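PDB 1B77: protein (sliding clamp) from Enterobacteria phage RB69, which probably encircles DNA as a ring of three subunits and tethers the replicative DNA polymerase to its template, making synthesis processive. Local coordinates for residues A[8-13]-A[188-193]; A[15-20]-A[31-36]. One frame throughout, in Å; residues are numbered along the deposited sequence.

Contact 1 (A[8-13]-A[188-193]); sequences IAILKN and KIQPGN
N13 of helix 5-15 reaches across to K188 and Q190 in the loop between strands 178-183 and 194-201, joining the N-terminal and C-terminal halves of a sliding-clamp subunit. The tight part is small. N13 ND2 donates to K188 O at 2.9 Å, a nearly straight bond (161° at the hydrogen). The carbonyl oxygen lies close to the amide plane of N13, whereas the donor sits above the carbonyl plane. With CG anti to the backbone N (chi1 171°), N13 extends straight off the helix toward the loop. The other end of its amide, OD1, is hydrogen-bonded to the hydroxyl of Y216, which also bonds to Q190 N, and this second grip probably fixes the rotation of the amide. Q190 crosses the N13 side chain at about a right angle. Toward A9 and I10 the two segments barely meet, and A9 is exposed. On the K188 flank the lysine starts toward the helix, but its chain then leads away, and NZ makes a weak hydrogen bond to S16 O. Over one face of the N13 amide lies the aliphatic root of Q190, with CB 3.8 Å from N13 ND2.

Contact 2 (A[15-20]-A[31-36]); sequences ASINSG and TRAVNG
Extended by its first torsion, with CG anti to the backbone N (chi1 -172°), N18 carries its amide to the backbone of R32; T31 likewise holds OG1 anti to its own N (chi1 -173°), against the root of N18. The N18 amide works at both ends. ND2 donates to R32 O at 2.7 Å, with the acceptor close to the amide plane, while OD1 accepts from G20 N at 3.0 Å. Two bonds thus hold the flat group at the end of strand 28-32. T31 OG1 packs 3.4 Å from N18 CB, and a water lies 2.7 Å from both T31 OG1 and N18 O, linking the two. A second water donates to I17 O and accepts from V34 N, each at 2.8 Å, bridging the two backbones. Alongside, I17 CG2 rests 4.0 Å from A33 CB; I17 also packs on T38 and A40 of strand 38-44. From A33 the chain reverses through a type I beta turn ending at G36, closed by G36 N to A33 O. After helix 5-15, N18 ND2 ties the loop to strand 28-32, while OD1 of the same amide closes an Asx turn over residues 18-20.

In the fold
Contact 1 and contact 2 lie 13 Å apart between centres, at successive parts of one chain path: helix 5-15 supplies the first segment of contact 1, and the loop directly after it most of the first segment of contact 2. Contact 2 is local, tying that loop to strand 28-32 and nested inside the much longer loop that contact 1 closes with residues 188-193. The two touch where K188 CB approaches I17 CG1 at 3.8 Å. Strand 28-32 is, within this chain, an outermost strand of a six-stranded antiparallel sheet that also includes 194-201, the strand following the 188-193 loop. Contact 1 thus joins the N-terminal and C-terminal family regions, both of which supply strands to this sheet; contact 2 stays within the first.

Contact 1 (A[8-13]-A[188-193])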
ATOM      1  N   ILE A   8     -17.744  16.628  -2.927  1.00 29.44           N
ATOM      2  CA  ILE A   8     -16.316  16.379  -2.794  1.00 28.25           C
ATOM      3  C   ILE A   8     -15.873  15.172  -3.607  1.00 27.47           C
ATOM      4  O   ILE A   8     -14.807  15.189  -4.228  1.00 26.92           O
ATOM      5  CB  ILE A   8     -15.924  16.158  -1.308  1.00 28.27           C
ATOM      6  CG1 ILE A   8     -16.113  17.467  -0.523  1.00 28.63           C
ATOM      7  CG2 ILE A   8     -14.477  15.669  -1.213  1.00 27.98           C
ATOM      8  CD1 ILE A   8     -15.842  17.357   0.981  1.00 27.62           C
ATOM      9  N   ALA A   9     -16.689  14.124  -3.603  1.00 26.58           N
ATOM     10  CA  ALA A   9     -16.356  12.918  -4.352  1.00 25.96           C
ATOM     11  C   ALA A   9     -16.345  13.195  -5.854  1.00 25.55           C
ATOM     12  O   ALA A   9     -15.507  12.662  -6.577  1.00 25.34           O
ATOM     13  CB  ALA A   9     -17.346  11.793  -4.026  1.00 26.11           C
ATOM     14  N   ILE A  10     -17.264  14.029  -6.329  1.00 24.83           N
ATOM     15  CA  ILE A  10     -17.283  14.324  -7.752  1.00 24.58           C
ATOM     16  C   ILE A  10     -16.115  15.233  -8.107  1.00 24.16           C
ATOM     17  O   ILE A  10     -15.521  15.099  -9.182  1.00 23.92           O
ATOM     18  CB  ILE A  10     -18.611  14.973  -8.186  1.00 24.93           C
ATOM     19  CG1 ILE A  10     -19.764  13.993  -7.933  1.00 25.57           C
ATOM     20  CG2 ILE A  10     -18.551  15.317  -9.673  1.00 24.74           C
ATOM     21  CD1 ILE A  10     -21.174  14.549  -8.213  1.00 25.97           C
ATOM     22  N   LEU A  11     -15.776  16.149  -7.203  1.00 23.10           N
ATOM     23  CA  LEU A  11     -14.652  17.048  -7.442  1.00 22.68           C
ATOM     24  C   LEU A  11     -13.346  16.265  -7.514  1.00 22.47           C
ATOM     25  O   LEU A  11     -12.406  16.662  -8.207  1.00 22.42           O
ATOM     26  CB  LEU A  11     -14.565  18.105  -6.335  1.00 22.48           C
ATOM     27  CG  LEU A  11     -15.534  19.269  -6.518  1.00 22.13           C
ATOM     28  CD1 LEU A  11     -15.539  20.154  -5.284  1.00 22.01           C
ATOM     29  CD2 LEU A  11     -15.121  20.056  -7.776  1.00 21.89           C
ATOM     30  N   LYS A  12     -13.292  15.151  -6.792  1.00 22.39           N
ATOM     31  CA  LYS A  12     -12.106  14.313  -6.790  1.00 22.76           C
ATOM     32  C   LYS A  12     -11.972  13.623  -8.156  1.00 22.42           C
ATOM     33  O   LYS A  12     -10.860  13.422  -8.641  1.00 21.92           O
ATOM     34  CB  LYS A  12     -12.179  13.279  -5.662  1.00 23.86           C
ATOM     35  CG  LYS A  12     -10.807  12.822  -5.170  1.00 25.63           C
ATOM     36  CD  LYS A  12     -10.886  11.841  -4.000  1.00 26.92           C
ATOM     37  CE  LYS A  12      -9.474  11.478  -3.486  1.00 28.03           C
ATOM     38  NZ  LYS A  12      -8.733  12.645  -2.868  1.00 29.03           N
ATOM     39  N   ASN A  13     -13.096  13.272  -8.782  1.00 21.73           N
ATOM     40  CA  ASN A  13     -13.038  12.651 -10.107  1.00 21.77           C
ATOM     41  C   ASN A  13     -12.555  13.704 -11.107  1.00 21.78           C
ATOM     42  O   ASN A  13     -11.772  13.403 -12.003  1.00 22.01           O
ATOM     43  CB  ASN A  13     -14.417  12.119 -10.525  1.00 21.54           C
ATOM     44  CG  ASN A  13     -14.459  11.663 -11.989  1.00 21.59           C
ATOM     45  OD1 ASN A  13     -15.064  12.323 -12.836  1.00 21.19           O
ATOM     46  ND2 ASN A  13     -13.818  10.535 -12.284  1.00 20.56           N
ATOM     47  N   LYS A 188     -11.740   8.846 -17.923  1.00 30.65           N
ATOM     48  CA  LYS A 188     -11.686   9.130 -16.485  1.00 30.35           C
ATOM     49  C   LYS A 188     -13.111   9.157 -15.925  1.00 29.74           C
ATOM     50  O   LYS A 188     -13.470  10.049 -15.162  1.00 29.50           O
ATOM     51  CB  LYS A 188     -11.028  10.496 -16.244  1.00 30.64           C
ATOM     52  CG  LYS A 188      -9.717  10.722 -16.986  1.00 31.75           C
ATOM     53  CD  LYS A 188      -8.566   9.944 -16.381  1.00 32.88           C
ATOM     54  CE  LYS A 188      -7.305  10.114 -17.212  1.00 33.38           C
ATOM     55  NZ  LYS A 188      -6.899  11.540 -17.360  1.00 34.11           N
ATOM     56  N   ILE A 189     -13.911   8.177 -16.322  1.00 28.96           N
ATOM     57  CA  ILE A 189     -15.302   8.075 -15.892  1.00 28.78           C
ATOM     58  C   ILE A 189     -15.441   7.361 -14.549  1.00 27.91           C
ATOM     59  O   ILE A 189     -14.999   6.224 -14.407  1.00 27.69           O
ATOM     60  CB  ILE A 189     -16.123   7.290 -16.937  1.00 29.12           C
ATOM     61  CG1 ILE A 189     -16.244   8.101 -18.223  1.00 29.59           C
ATOM     62  CG2 ILE A 189     -17.494   6.960 -16.395  1.00 29.55           C
ATOM     63  CD1 ILE A 189     -14.970   8.197 -19.001  1.00 30.24           C
ATOM     64  N   GLN A 190     -16.068   8.009 -13.573  1.00 27.40           N
ATOM     65  CA  GLN A 190     -16.251   7.374 -12.267  1.00 27.24           C
ATOM     66  C   GLN A 190     -17.261   6.223 -12.390  1.00 26.94           C
ATOM     67  O   GLN A 190     -18.070   6.206 -13.305  1.00 27.07           O
ATOM     68  CB  GLN A 190     -16.738   8.401 -11.230  1.00 27.12           C
ATOM     69  CG  GLN A 190     -18.135   8.964 -11.482  1.00 27.20           C
ATOM     70  CD  GLN A 190     -18.631   9.833 -10.331  1.00 27.27           C
ATOM     71  OE1 GLN A 190     -19.812  10.154 -10.252  1.00 28.25           O
ATOM     72  NE2 GLN A 190     -17.730  10.221  -9.447  1.00 26.64           N
ATOM     73  N   PRO A 191     -17.220   5.241 -11.477  1.00 26.86           N
ATOM     74  CA  PRO A 191     -18.168   4.121 -11.564  1.00 26.82           C
ATOM     75  C   PRO A 191     -19.652   4.496 -11.613  1.00 26.54           C
ATOM     76  O   PRO A 191     -20.093   5.420 -10.943  1.00 26.07           O
ATOM     77  CB  PRO A 191     -17.818   3.276 -10.340  1.00 26.95           C
ATOM     78  CG  PRO A 191     -17.207   4.265  -9.397  1.00 27.76           C
ATOM     79  CD  PRO A 191     -16.338   5.079 -10.312  1.00 27.12           C
ATOM     80  N   GLY A 192     -20.410   3.768 -12.430  1.00 26.74           N
ATOM     81  CA  GLY A 192     -21.837   4.029 -12.570  1.00 26.67           C
ATOM     82  C   GLY A 192     -22.415   3.551 -13.895  1.00 26.72           C
ATOM     83  O   GLY A 192     -21.698   2.984 -14.727  1.00 26.14           O
ATOM     84  N   ASN A 193     -23.719   3.771 -14.080  1.00 26.77           N
ATOM     85  CA  ASN A 193     -24.424   3.394 -15.303  1.00 26.92           C
ATOM     86  C   ASN A 193     -24.463   4.625 -16.207  1.00 27.30           C
ATOM     87  O   ASN A 193     -24.786   5.729 -15.756  1.00 27.58           O
ATOM     88  CB  ASN A 193     -25.857   2.964 -14.985  1.00 27.12           C
ATOM     89  CG  ASN A 193     -25.919   1.748 -14.084  1.00 27.28           C
ATOM     90  OD1 ASN A 193     -25.489   0.659 -14.457  1.00 27.34           O
ATOM     91  ND2 ASN A 193     -26.459   1.930 -12.888  1.00 27.48           N
TER

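Contact 2 (A[15-20]-A[31-36])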
ATOM      1  N   ALA A  15     -10.542  16.284 -10.498  1.00 20.65           N
ATOM      2  CA  ALA A  15      -9.112  16.531 -10.310  1.00 20.57           C
ATOM      3  C   ALA A  15      -8.250  15.528 -11.073  1.00 21.10           C
ATOM      4  O   ALA A  15      -7.087  15.804 -11.374  1.00 21.14           O
ATOM      5  CB  ALA A  15      -8.752  16.491  -8.827  1.00 20.42           C
ATOM      6  N   SER A  16      -8.804  14.359 -11.379  1.00 21.11           N
ATOM      7  CA  SER A  16      -8.044  13.371 -12.122  1.00 21.57           C
ATOM      8  C   SER A  16      -8.071  13.754 -13.608  1.00 21.36           C
ATOM      9  O   SER A  16      -7.279  13.253 -14.404  1.00 21.38           O
ATOM     10  CB  SER A  16      -8.636  11.975 -11.924  1.00 22.24           C
ATOM     11  OG  SER A  16      -9.860  11.852 -12.624  1.00 23.62           O
ATOM     12  N   ILE A  17      -8.991  14.639 -13.978  1.00 21.21           N
ATOM     13  CA  ILE A  17      -9.078  15.089 -15.365  1.00 20.82           C
ATOM     14  C   ILE A  17      -8.181  16.311 -15.571  1.00 20.67           C
ATOM     15  O   ILE A  17      -7.523  16.438 -16.599  1.00 20.57           O
ATOM     16  CB  ILE A  17     -10.521  15.459 -15.756  1.00 20.91           C
ATOM     17  CG1 ILE A  17     -11.404  14.212 -15.689  1.00 21.03           C
ATOM     18  CG2 ILE A  17     -10.536  16.061 -17.170  1.00 20.65           C
ATOM     19  CD1 ILE A  17     -12.842  14.442 -16.052  1.00 20.59           C
ATOM     20  N   ASN A  18      -8.174  17.198 -14.583  1.00 20.55           N
ATOM     21  CA  ASN A  18      -7.368  18.423 -14.594  1.00 20.97           C
ATOM     22  C   ASN A  18      -7.058  18.668 -13.113  1.00 21.07           C
ATOM     23  O   ASN A  18      -7.972  18.780 -12.295  1.00 21.11           O
ATOM     24  CB  ASN A  18      -8.186  19.604 -15.161  1.00 20.68           C
ATOM     25  CG  ASN A  18      -7.344  20.870 -15.381  1.00 20.98           C
ATOM     26  OD1 ASN A  18      -6.405  21.151 -14.639  1.00 20.67           O
ATOM     27  ND2 ASN A  18      -7.702  21.646 -16.402  1.00 21.17           N
ATOM     28  N   SER A  19      -5.778  18.736 -12.763  1.00 21.48           N
ATOM     29  CA  SER A  19      -5.385  18.941 -11.371  1.00 21.59           C
ATOM     30  C   SER A  19      -5.871  20.267 -10.787  1.00 21.61           C
ATOM     31  O   SER A  19      -5.876  20.452  -9.563  1.00 22.28           O
ATOM     32  CB  SER A  19      -3.860  18.842 -11.242  1.00 21.55           C
ATOM     33  OG  SER A  19      -3.220  19.752 -12.124  1.00 22.18           O
ATOM     34  N   GLY A  20      -6.275  21.191 -11.652  1.00 21.25           N
ATOM     35  CA  GLY A  20      -6.754  22.472 -11.172  1.00 20.96           C
ATOM     36  C   GLY A  20      -8.177  22.714 -11.622  1.00 20.94           C
ATOM     37  O   GLY A  20      -8.708  21.957 -12.431  1.00 21.25           O
ATOM     38  N   THR A  31     -15.073  21.050 -15.733  1.00 26.09           N
ATOM     39  CA  THR A  31     -13.639  21.094 -15.914  1.00 26.43           C
ATOM     40  C   THR A  31     -13.320  20.516 -17.280  1.00 26.63           C
ATOM     41  O   THR A  31     -14.160  19.865 -17.913  1.00 26.37           O
ATOM     42  CB  THR A  31     -12.911  20.262 -14.834  1.00 26.76           C
ATOM     43  OG1 THR A  31     -11.495  20.470 -14.944  1.00 26.87           O
ATOM     44  CG2 THR A  31     -13.216  18.776 -15.007  1.00 25.99           C
ATOM     45  N   ARG A  32     -12.106  20.768 -17.741  1.00 26.53           N
ATOM     46  CA  ARG A  32     -11.671  20.248 -19.022  1.00 26.73           C
ATOM     47  C   ARG A  32     -10.171  20.005 -18.940  1.00 25.93           C
ATOM     48  O   ARG A  32      -9.444  20.795 -18.335  1.00 25.72           O
ATOM     49  CB  ARG A  32     -12.007  21.237 -20.140  1.00 27.98           C
ATOM     50  CG  ARG A  32     -11.460  20.828 -21.494  1.00 29.93           C
ATOM     51  CD  ARG A  32     -12.108  21.602 -22.640  1.00 32.11           C
ATOM     52  NE  ARG A  32     -11.468  21.269 -23.909  1.00 34.28           N
ATOM     53  CZ  ARG A  32     -11.901  21.657 -25.106  1.00 35.66           C
ATOM     54  NH1 ARG A  32     -12.993  22.408 -25.216  1.00 36.44           N
ATOM     55  NH2 ARG A  32     -11.237  21.297 -26.198  1.00 35.73           N
ATOM     56  N   ALA A  33      -9.717  18.909 -19.540  1.00 25.01           N
ATOM     57  CA  ALA A  33      -8.306  18.554 -19.522  1.00 24.56           C
ATOM     58  C   ALA A  33      -7.445  19.594 -20.239  1.00 24.62           C
ATOM     59  O   ALA A  33      -7.905  20.291 -21.146  1.00 24.50           O
ATOM     60  CB  ALA A  33      -8.109  17.183 -20.161  1.00 24.28           C
ATOM     61  N   VAL A  34      -6.195  19.698 -19.809  1.00 24.61           N
ATOM     62  CA  VAL A  34      -5.263  20.629 -20.414  1.00 24.52           C
ATOM     63  C   VAL A  34      -5.154  20.351 -21.908  1.00 24.61           C
ATOM     64  O   VAL A  34      -5.081  21.277 -22.706  1.00 24.52           O
ATOM     65  CB  VAL A  34      -3.862  20.505 -19.768  1.00 24.50           C
ATOM     66  CG1 VAL A  34      -2.844  21.361 -20.531  1.00 23.77           C
ATOM     67  CG2 VAL A  34      -3.934  20.956 -18.310  1.00 24.66           C
ATOM     68  N   ASN A  35      -5.156  19.073 -22.286  1.00 25.03           N
ATOM     69  CA  ASN A  35      -5.040  18.688 -23.693  1.00 25.29           C
ATOM     70  C   ASN A  35      -6.385  18.701 -24.418  1.00 26.13           C
ATOM     71  O   ASN A  35      -6.478  18.298 -25.579  1.00 26.11           O
ATOM     72  CB  ASN A  35      -4.409  17.304 -23.826  1.00 24.84           C
ATOM     73  CG  ASN A  35      -5.267  16.213 -23.209  1.00 24.50           C
ATOM     74  OD1 ASN A  35      -6.472  16.375 -23.056  1.00 24.13           O
ATOM     75  ND2 ASN A  35      -4.651  15.084 -22.884  1.00 24.70           N
ATOM     76  N   GLY A  36      -7.424  19.163 -23.725  1.00 26.86           N
ATOM     77  CA  GLY A  36      -8.747  19.264 -24.322  1.00 27.48           C
ATOM     78  C   GLY A  36      -9.494  18.004 -24.715  1.00 28.14           C
ATOM     79  O   GLY A  36     -10.582  18.099 -25.288  1.00 28.51           O
TER
HETATM   80  O   HOH W   1      -5.476  17.949 -17.709  1.00 20.76           O
HETATM   81  O   HOH W   2     -10.604  19.542 -12.520  1.00 20.39           O